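Local coordinates for protein double Glycine Motif Protease domain from AMS/PCAT Transporter (Lachnospiraceae bacterium C6A11, PDB 6MPZ) that probably cleaves leader peptides after a double-glycine motif, as the C39-family cysteine protease domain of a transporter that matures and exports lantibiotic-type peptides, at residues M34-Y38 with Y39-V43; N60-N63 with V64-A68; Y78-P82 with E83-K87. All blocks are in the same frame, centred on the assembly; numbering follows the deposited sequence.

Contact 1: M34-Y38 with Y39-V43; sequences MVLAY and YKKWV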
loop_
_atom_site.group_PDB
_atom_site.type_symbol
_atom_site.label_atom_id
_atom_site.label_comp_id
_atom_site.label_asym_id
_atom_site.label_seq_id
_atom_site.Cartn_x
_atom_site.Cartn_y
_atom_site.Cartn_z
ATOM N N MET A 34 1.806 -0.508 8.365
ATOM C CA MET A 34 1.826 -1.968 8.106
ATOM C C MET A 34 2.994 -2.400 7.245
ATOM O O MET A 34 3.631 -3.410 7.580
ATOM C CB MET A 34 0.521 -2.438 7.474
ATOM C CG MET A 34 -0.611 -2.403 8.417
ATOM S SD MET A 34 -2.259 -3.018 7.909
ATOM C CE MET A 34 -2.944 -1.612 7.076
ATOM N N VAL A 35 3.282 -1.670 6.159
ATOM C CA VAL A 35 4.471 -1.976 5.325
ATOM C C VAL A 35 5.784 -1.812 6.117
ATOM O O VAL A 35 6.656 -2.672 6.055
ATOM C CB VAL A 35 4.551 -1.180 3.979
ATOM C CG1 VAL A 35 5.850 -1.486 3.230
ATOM C CG2 VAL A 35 3.405 -1.524 3.066
ATOM N N LEU A 36 5.902 -0.719 6.850
ATOM C CA LEU A 36 7.027 -0.500 7.761
ATOM C C LEU A 36 7.211 -1.622 8.806
ATOM O O LEU A 36 8.330 -2.090 9.035
ATOM C CB LEU A 36 6.878 0.863 8.456
ATOM C CG LEU A 36 7.113 2.055 7.494
ATOM C CD1 LEU A 36 6.583 3.369 8.094
ATOM C CD2 LEU A 36 8.602 2.172 7.098
ATOM N N ALA A 37 6.095 -2.069 9.388
ATOM C CA ALA A 37 6.088 -3.152 10.362
ATOM C C ALA A 37 6.531 -4.491 9.756
ATOM O O ALA A 37 7.209 -5.245 10.422
ATOM C CB ALA A 37 4.707 -3.264 11.004
ATOM N N TYR A 38 6.182 -4.759 8.484
ATOM C CA TYR A 38 6.648 -5.959 7.766
ATOM C C TYR A 38 8.183 -5.981 7.700
ATOM O O TYR A 38 8.800 -7.046 7.866
ATOM C CB TYR A 38 6.045 -6.037 6.348
ATOM C CG TYR A 38 6.570 -7.166 5.477
ATOM C CD1 TYR A 38 6.025 -8.462 5.548
ATOM C CD2 TYR A 38 7.637 -6.963 4.608
ATOM C CE1 TYR A 38 6.513 -9.504 4.732
ATOM C CE2 TYR A 38 8.146 -7.993 3.798
ATOM C CZ TYR A 38 7.615 -9.258 3.870
ATOM O OH TYR A 38 8.125 -10.227 3.027
ATOM N N TYR A 39 8.791 -4.818 7.458
ATOM C CA TYR A 39 10.275 -4.706 7.376
ATOM C C TYR A 39 10.910 -4.411 8.739
ATOM O O TYR A 39 12.125 -4.215 8.820
ATOM C CB TYR A 39 10.678 -3.634 6.359
ATOM C CG TYR A 39 10.352 -4.021 4.936
ATOM C CD1 TYR A 39 11.150 -4.934 4.254
ATOM C CD2 TYR A 39 9.227 -3.489 4.270
ATOM C CE1 TYR A 39 10.858 -5.305 2.935
ATOM C CE2 TYR A 39 8.920 -3.857 2.972
ATOM C CZ TYR A 39 9.738 -4.766 2.299
ATOM O OH TYR A 39 9.461 -5.164 1.012
ATOM N N LYS A 40 10.086 -4.415 9.798
ATOM C CA LYS A 40 10.506 -4.114 11.165
ATOM C C LYS A 40 11.151 -2.724 11.297
ATOM O O LYS A 40 12.092 -2.554 12.053
ATOM C CB LYS A 40 11.398 -5.238 11.732
ATOM C CG LYS A 40 10.608 -6.533 12.002
ATOM C CD LYS A 40 11.345 -7.832 11.844
ATOM C CE LYS A 40 12.311 -8.133 12.958
ATOM N NZ LYS A 40 12.453 -9.614 13.057
ATOM N N LYS A 41 10.636 -1.747 10.548
ATOM C CA LYS A 41 11.026 -0.330 10.712
ATOM C C LYS A 41 10.038 0.300 11.632
ATOM O O LYS A 41 8.893 0.528 11.272
ATOM C CB LYS A 41 11.122 0.400 9.380
ATOM C CG LYS A 41 12.349 -0.056 8.595
ATOM C CD LYS A 41 12.226 0.340 7.132
ATOM C CE LYS A 41 13.377 -0.205 6.300
ATOM N NZ LYS A 41 14.654 0.439 6.733
ATOM N N TRP A 42 10.486 0.521 12.866
ATOM C CA TRP A 42 9.613 0.926 13.954
ATOM C C TRP A 42 9.564 2.441 13.925
ATOM O O TRP A 42 10.590 3.093 14.079
ATOM C CB TRP A 42 10.138 0.371 15.287
ATOM C CG TRP A 42 10.303 -1.180 15.286
ATOM C CD1 TRP A 42 11.426 -1.903 15.644
ATOM C CD2 TRP A 42 9.319 -2.157 14.891
ATOM N NE1 TRP A 42 11.189 -3.256 15.508
ATOM C CE2 TRP A 42 9.913 -3.442 15.044
ATOM C CE3 TRP A 42 7.986 -2.072 14.431
ATOM C CZ2 TRP A 42 9.226 -4.621 14.749
ATOM C CZ3 TRP A 42 7.298 -3.260 14.140
ATOM C CH2 TRP A 42 7.923 -4.510 14.300
ATOM N N VAL A 43 8.383 2.975 13.630
ATOM C CA VAL A 43 8.155 4.402 13.491
ATOM C C VAL A 43 6.808 4.590 14.152
ATOM O O VAL A 43 5.860 3.943 13.754
ATOM C CB VAL A 43 8.040 4.875 11.994
ATOM C CG1 VAL A 43 7.631 6.346 11.916
ATOM C CG2 VAL A 43 9.347 4.688 11.244
#
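The ring of Tyr38 meets the ring of its neighbour Tyr39 edge to face: Tyr38 CD2 stands over the centre of the Tyr39 ring, 3.6 Å above its plane, while Tyr39 CE2 lies at the rim of Tyr38. With centroids 5.0 Å apart and planes at 86°, this is a T-shaped stack between consecutive residues. The two torsions make it possible, since CG of Tyr38 is anti to the backbone N (chi1 174°) whereas CG of Tyr39 is anti to its own carbonyl carbon. The Tyr39 ring runs alongside Val35, whose CG1 reaches the ring edge in plane, 3.9 Å from Tyr39 CE2. The third flat group, the Trp42 indole, has Lys40 O over one face, offset toward the rim, and brings CZ3 to 4.1 Å from Ala37 CB.

The helix ends here in a Schellman motif. Lys40, with positive phi (58°), is the C-prime residue; its N makes a weak bond to Ala37 O, and Lys41 N donates to Leu36 O at 2.8 Å, arriving from above the carbonyl plane. A weak i to i+4 bond from Tyr39 N to Val35 O is the last of the helical pattern before it. The side chains of Leu36 and Lys41 cross at about a right angle, and Leu36 CD2 rests 3.8 Å from Lys41 CB. Farther on, Leu36 CD1 comes within 4.4 Å of Val43 CG2.

Tyr38 OH is hydrogen-bonded to Gln7 O, and Tyr39 packs on Pro8, so the N-terminal arm runs past the tyrosine pair. Leu36 and Val43 both lean on Val48, joining the C-terminal end of helix 27-38 and the loop that follows to helix 45-52.

Contact 2: N60-N63 with V64-A68; sequences NALN and VLKAA
Lys66 lies along the helix surface beside Leu62, one turn earlier. Its CB sits 3.6 Å from Leu62 O, and CG comes closer to the same oxygen, at 3.3 Å. With CG anti to the carbonyl carbon (chi1 -77°) and every later torsion extended, the chain runs back toward the start of the helix. CD has Leu62 O as its nearest neighbour, and CE then reaches the leucine branch point, 3.8 Å from Leu62 CG. At the tip, NZ passes 4.1 Å from Leu62 CD2. The lysine crosses the leucine at a slant, with its amino group still beside CD2.

This is the first part of helix 61-70, and Asn60 is its N-cap: the side-chain OD1 accepts from Asn63 N at 3.1 Å, the donor tilted from the carbonyl plane, while the main-chain O of Asn60 takes Val64 N. Successive i to i+4 bonds follow, Leu65 N to Ala61 O (angle at the hydrogen 167°), Lys66 N to Leu62 O and Ala67 N to Asn63 O. Val64 and Leu65 turn to strand 137-142, where both touch Leu139, and Ala67 meets Leu32 of helix 27-38. The bound leader peptide runs against the capped end, sharing backbone hydrogen bonding with Ala61, with apolar side-chain packing on Ala61 and Leu65.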
loop_
_atom_site.group_PDB
_atom_site.type_symbol
_atom_site.label_atom_id
_atom_site.label_comp_id
_atom_site.label_asym_id
_atom_site.label_seq_id
_atom_site.Cartn_x
_atom_site.Cartn_y
_atom_site.Cartn_z
ATOM N N ASN A 60 -1.932 11.405 -0.329
ATOM C CA ASN A 60 -1.729 11.139 -1.736
ATOM C C ASN A 60 -0.488 10.281 -1.977
ATOM O O ASN A 60 0.431 10.240 -1.143
ATOM C CB ASN A 60 -1.754 12.438 -2.593
ATOM C CG ASN A 60 -0.487 13.280 -2.479
ATOM O OD1 ASN A 60 0.623 12.812 -2.745
ATOM N ND2 ASN A 60 -0.662 14.576 -2.137
ATOM N N ALA A 61 -0.483 9.601 -3.118
ATOM C CA ALA A 61 0.446 8.554 -3.336
ATOM C C ALA A 61 1.854 9.111 -3.403
ATOM O O ALA A 61 2.811 8.433 -2.981
ATOM C CB ALA A 61 0.103 7.788 -4.606
ATOM N N LEU A 62 2.014 10.326 -3.908
ATOM C CA LEU A 62 3.392 10.920 -3.960
ATOM C C LEU A 62 3.987 11.089 -2.558
ATOM O O LEU A 62 5.181 10.831 -2.359
ATOM C CB LEU A 62 3.433 12.274 -4.685
ATOM C CG LEU A 62 4.827 12.900 -4.854
ATOM C CD1 LEU A 62 5.770 11.943 -5.582
ATOM C CD2 LEU A 62 4.766 14.261 -5.568
ATOM N N ASN A 63 3.155 11.510 -1.607
ATOM C CA ASN A 63 3.622 11.745 -0.230
ATOM C C ASN A 63 3.847 10.435 0.539
ATOM O O ASN A 63 4.795 10.351 1.333
ATOM C CB ASN A 63 2.663 12.652 0.548
ATOM C CG ASN A 63 2.773 14.109 0.132
ATOM O OD1 ASN A 63 3.821 14.562 -0.328
ATOM N ND2 ASN A 63 1.702 14.834 0.279
ATOM N N VAL A 64 3.037 9.400 0.246
ATOM C CA VAL A 64 3.240 8.098 0.858
ATOM C C VAL A 64 4.597 7.573 0.430
ATOM O O VAL A 64 5.364 7.108 1.260
ATOM C CB VAL A 64 2.143 7.125 0.491
ATOM C CG1 VAL A 64 2.480 5.712 1.006
ATOM C CG2 VAL A 64 0.827 7.594 1.093
ATOM N N LEU A 65 4.879 7.656 -0.850
ATOM C CA LEU A 65 6.146 7.205 -1.398
ATOM C C LEU A 65 7.343 7.979 -0.836
ATOM O O LEU A 65 8.376 7.385 -0.548
ATOM C CB LEU A 65 6.158 7.308 -2.944
ATOM C CG LEU A 65 5.277 6.403 -3.825
ATOM C CD1 LEU A 65 5.306 6.901 -5.279
ATOM C CD2 LEU A 65 5.671 4.918 -3.730
ATOM N N LYS A 66 7.223 9.309 -0.740
ATOM C CA LYS A 66 8.308 10.159 -0.188
ATOM C C LYS A 66 8.615 9.824 1.274
ATOM O O LYS A 66 9.784 9.744 1.661
ATOM C CB LYS A 66 7.958 11.655 -0.272
ATOM C CG LYS A 66 8.127 12.253 -1.665
ATOM C CD LYS A 66 7.908 13.757 -1.637
ATOM C CE LYS A 66 7.852 14.333 -3.042
ATOM N NZ LYS A 66 7.570 15.798 -2.991
ATOM N N ALA A 67 7.569 9.647 2.069
ATOM C CA ALA A 67 7.720 9.246 3.479
ATOM C C ALA A 67 8.399 7.868 3.579
ATOM O O ALA A 67 9.311 7.698 4.371
ATOM C CB ALA A 67 6.362 9.243 4.187
ATOM N N ALA A 68 8.009 6.913 2.718
ATOM C CA ALA A 68 8.619 5.578 2.715
ATOM C C ALA A 68 10.128 5.659 2.429
ATOM O O ALA A 68 10.932 4.946 3.048
ATOM C CB ALA A 68 7.930 4.706 1.686
#

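Contact 3: Y78-P82 with E83-K87; sequences YRYEP and EKLKK. With 16P (3,6,9,12,15,18-hexaoxaicosane), chain I.
This is a local contact at a strand-to-helix turn, where the chain leaves the outermost strand 74-79 and enters helix 82-88. Glu81 is the N-cap residue, and its O receives Leu85 N at 3.0 Å, with Lys84 N as a weak second donor. Pro82 O accepts Lys86 N at 3.2 Å along a nearly straight N-H line (174°).

Tyr80 reaches from the strand end to the new helix. Its ring is crossed at about a right angle by both Lys84 and Leu85: Lys84 CE lies 4.0 Å from Tyr80 CE1, and Leu85 CD1 lies 3.9 Å from Tyr80 CD2. The lysine therefore packs through its hydrocarbon chain. On one face of the Tyr80 ring sits Tyr78 CB, over its centre.

Glu81 and Glu83 run side by side, CG against CG, their carboxylate planes turned 67° apart; Glu81 OE2 and Glu83 OE1 are 4.3 Å from each other, a like-charge approach that is probably unfavourable if both are ionised. Lys86 CG lies 3.3 Å from Pro82 O, and Lys86 NZ goes on to a salt bridge with Asp131. Arg79 NH1 lies 2.7 Å from O1 of the bound polyether 16P, an oxygen at the guanidinium edge, near its plane.

Leu85 touches Leu105, Cys138 and Phe130 of helix 127-133, while Arg79 N is hydrogen-bonded to a polar side chain of the bound leader peptide: a strand-to-helix connection in the C39 peptidase fold, with Glu81 at the N-cap position.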
loop_
_atom_site.group_PDB
_atom_site.type_symbol
_atom_site.label_atom_id
_atom_site.label_comp_id
_atom_site.label_asym_id
_atom_site.label_seq_id
_atom_site.Cartn_x
_atom_site.Cartn_y
_atom_site.Cartn_z
ATOM N N TYR A 78 3.364 2.455 -9.709
ATOM C CA TYR A 78 3.006 1.904 -10.990
ATOM C C TYR A 78 1.515 1.987 -11.205
ATOM O O TYR A 78 0.739 1.926 -10.265
ATOM C CB TYR A 78 3.370 0.431 -11.040
ATOM C CG TYR A 78 4.841 0.120 -11.139
ATOM C CD1 TYR A 78 5.599 -0.028 -10.022
ATOM C CD2 TYR A 78 5.443 -0.079 -12.361
ATOM C CE1 TYR A 78 6.939 -0.354 -10.102
ATOM C CE2 TYR A 78 6.782 -0.415 -12.459
ATOM C CZ TYR A 78 7.512 -0.549 -11.313
ATOM O OH TYR A 78 8.837 -0.862 -11.394
ATOM N N ARG A 79 1.138 2.120 -12.472
ATOM C CA ARG A 79 -0.187 1.810 -12.939
ATOM C C ARG A 79 -0.110 0.411 -13.590
ATOM O O ARG A 79 0.708 0.178 -14.491
ATOM C CB ARG A 79 -0.641 2.821 -13.947
ATOM C CG ARG A 79 -1.960 2.505 -14.601
ATOM C CD ARG A 79 -2.433 3.724 -15.376
ATOM N NE ARG A 79 -3.813 3.909 -15.020
ATOM C CZ ARG A 79 -4.328 4.888 -14.298
ATOM N NH1 ARG A 79 -3.621 5.937 -13.897
ATOM N NH2 ARG A 79 -5.644 4.832 -14.061
ATOM N N TYR A 80 -0.957 -0.493 -13.086
ATOM C CA TYR A 80 -1.016 -1.888 -13.485
ATOM C C TYR A 80 -2.482 -2.185 -13.715
ATOM O O TYR A 80 -3.306 -1.768 -12.950
ATOM C CB TYR A 80 -0.602 -2.800 -12.356
ATOM C CG TYR A 80 0.871 -2.936 -12.051
ATOM C CD1 TYR A 80 1.819 -2.948 -13.039
ATOM C CD2 TYR A 80 1.296 -3.129 -10.737
ATOM C CE1 TYR A 80 3.183 -3.115 -12.737
ATOM C CE2 TYR A 80 2.661 -3.284 -10.424
ATOM C CZ TYR A 80 3.576 -3.283 -11.425
ATOM O OH TYR A 80 4.883 -3.437 -11.104
ATOM N N GLU A 81 -2.786 -2.928 -14.754
ATOM C CA GLU A 81 -4.080 -3.622 -14.828
ATOM C C GLU A 81 -4.037 -4.797 -13.845
ATOM O O GLU A 81 -2.939 -5.267 -13.468
ATOM C CB GLU A 81 -4.366 -4.063 -16.264
ATOM C CG GLU A 81 -3.328 -4.925 -16.918
ATOM C CD GLU A 81 -3.259 -4.720 -18.392
ATOM O OE1 GLU A 81 -4.318 -4.358 -19.011
ATOM O OE2 GLU A 81 -2.106 -4.904 -18.852
ATOM N N PRO A 82 -5.224 -5.246 -13.385
ATOM C CA PRO A 82 -5.330 -6.339 -12.438
ATOM C C PRO A 82 -4.476 -7.560 -12.776
ATOM O O PRO A 82 -3.793 -8.043 -11.891
ATOM C CB PRO A 82 -6.821 -6.685 -12.478
ATOM C CG PRO A 82 -7.503 -5.451 -12.843
ATOM C CD PRO A 82 -6.552 -4.718 -13.756
ATOM N N GLU A 83 -4.488 -8.012 -14.044
ATOM C CA GLU A 83 -3.766 -9.199 -14.452
ATOM C C GLU A 83 -2.233 -9.038 -14.303
ATOM O O GLU A 83 -1.505 -10.001 -14.027
ATOM C CB GLU A 83 -4.146 -9.622 -15.899
ATOM C CG GLU A 83 -3.442 -8.877 -17.051
ATOM C CD GLU A 83 -3.590 -9.548 -18.448
ATOM O OE1 GLU A 83 -3.953 -8.775 -19.324
ATOM O OE2 GLU A 83 -3.352 -10.804 -18.697
ATOM N N LYS A 84 -1.736 -7.841 -14.531
ATOM C CA LYS A 84 -0.271 -7.607 -14.422
ATOM C C LYS A 84 0.139 -7.390 -12.954
ATOM O O LYS A 84 1.301 -7.603 -12.588
ATOM C CB LYS A 84 0.174 -6.415 -15.282
ATOM C CG LYS A 84 1.677 -6.250 -15.319
ATOM C CD LYS A 84 2.133 -5.522 -16.593
ATOM C CE LYS A 84 3.364 -4.669 -16.382
ATOM N NZ LYS A 84 3.831 -4.228 -17.725
ATOM N N LEU A 85 -0.792 -6.955 -12.112
ATOM C CA LEU A 85 -0.494 -6.855 -10.691
ATOM C C LEU A 85 -0.246 -8.287 -10.154
ATOM O O LEU A 85 0.782 -8.553 -9.508
ATOM C CB LEU A 85 -1.621 -6.160 -9.938
ATOM C CG LEU A 85 -1.465 -6.097 -8.414
ATOM C CD1 LEU A 85 -0.150 -5.503 -7.956
ATOM C CD2 LEU A 85 -2.585 -5.298 -7.862
ATOM N N LYS A 86 -1.182 -9.187 -10.486
ATOM C CA LYS A 86 -1.122 -10.640 -10.160
ATOM C C LYS A 86 0.143 -11.326 -10.650
ATOM O O LYS A 86 0.704 -12.167 -9.978
ATOM C CB LYS A 86 -2.305 -11.336 -10.729
ATOM C CG LYS A 86 -3.613 -10.859 -10.119
ATOM C CD LYS A 86 -4.818 -11.333 -10.901
ATOM C CE LYS A 86 -6.018 -10.617 -10.395
ATOM N NZ LYS A 86 -7.265 -10.946 -11.106
ATOM N N LYS A 87 0.628 -10.901 -11.790
ATOM C CA LYS A 87 1.780 -11.500 -12.392
ATOM C C LYS A 87 3.083 -10.934 -11.867
ATOM O O LYS A 87 3.995 -11.697 -11.550
ATOM C CB LYS A 87 1.674 -11.348 -13.917
ATOM C CG LYS A 87 2.659 -12.192 -14.697
ATOM C CD LYS A 87 2.154 -12.446 -16.132
ATOM C CE LYS A 87 3.291 -12.765 -17.064
ATOM N NZ LYS A 87 4.046 -13.947 -16.580
HETATM C C1 16P I . -4.528 8.578 -11.955
HETATM C C2 16P I . -3.278 9.063 -12.717
HETATM O O1 16P I . -3.272 8.588 -14.088
HETATM C C3 16P I . -2.107 8.840 -14.885
HETATM C C4 16P I . -2.266 8.057 -16.202
HETATM O O2 16P I . -0.970 7.704 -16.745
HETATM C C5 16P I . -0.557 6.453 -16.206
HETATM C C6 16P I . 0.774 5.845 -16.648
HETATM O O3 16P I . 0.369 4.665 -17.386
HETATM C C7 16P I . 1.268 3.586 -17.422
HETATM C C8 16P I . 0.794 2.537 -18.413
HETATM O O4 16P I . -0.654 2.295 -18.272
HETATM C C9 16P I . -1.037 0.992 -17.855
HETATM C C10 16P I . -2.336 0.520 -18.474
HETATM O O5 16P I . -1.984 -0.247 -19.647
HETATM C C11 16P I . -3.078 -0.909 -20.309
HETATM C C12 16P I . -3.175 -0.515 -21.797
HETATM O O6 16P I . -4.522 -0.633 -22.327
HETATM C C13 16P I . -5.331 0.560 -22.379
HETATM C C14 16P I . -6.770 0.285 -22.793
#

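From the N terminus the three contacts follow one another in series, none enclosing or crossing another, and each joins adjacent halves of one unbroken stretch. Contact 1 closes the turn that ends helix 27-38 and leads toward helix 45-52. Contact 2 covers the start of helix 61-70, about 5 Å from contact 1 at the nearest atoms; Leu32 of helix 27-38 packs on Ala67 and Ala68. After that helix comes strand 74-79, from which contact 3 turns into helix 82-88, on the other side of the chain's centre from contact 1. Strand 137-142, next to strand 74-79 in the sheet, is touched by contacts 2 and 3 alike.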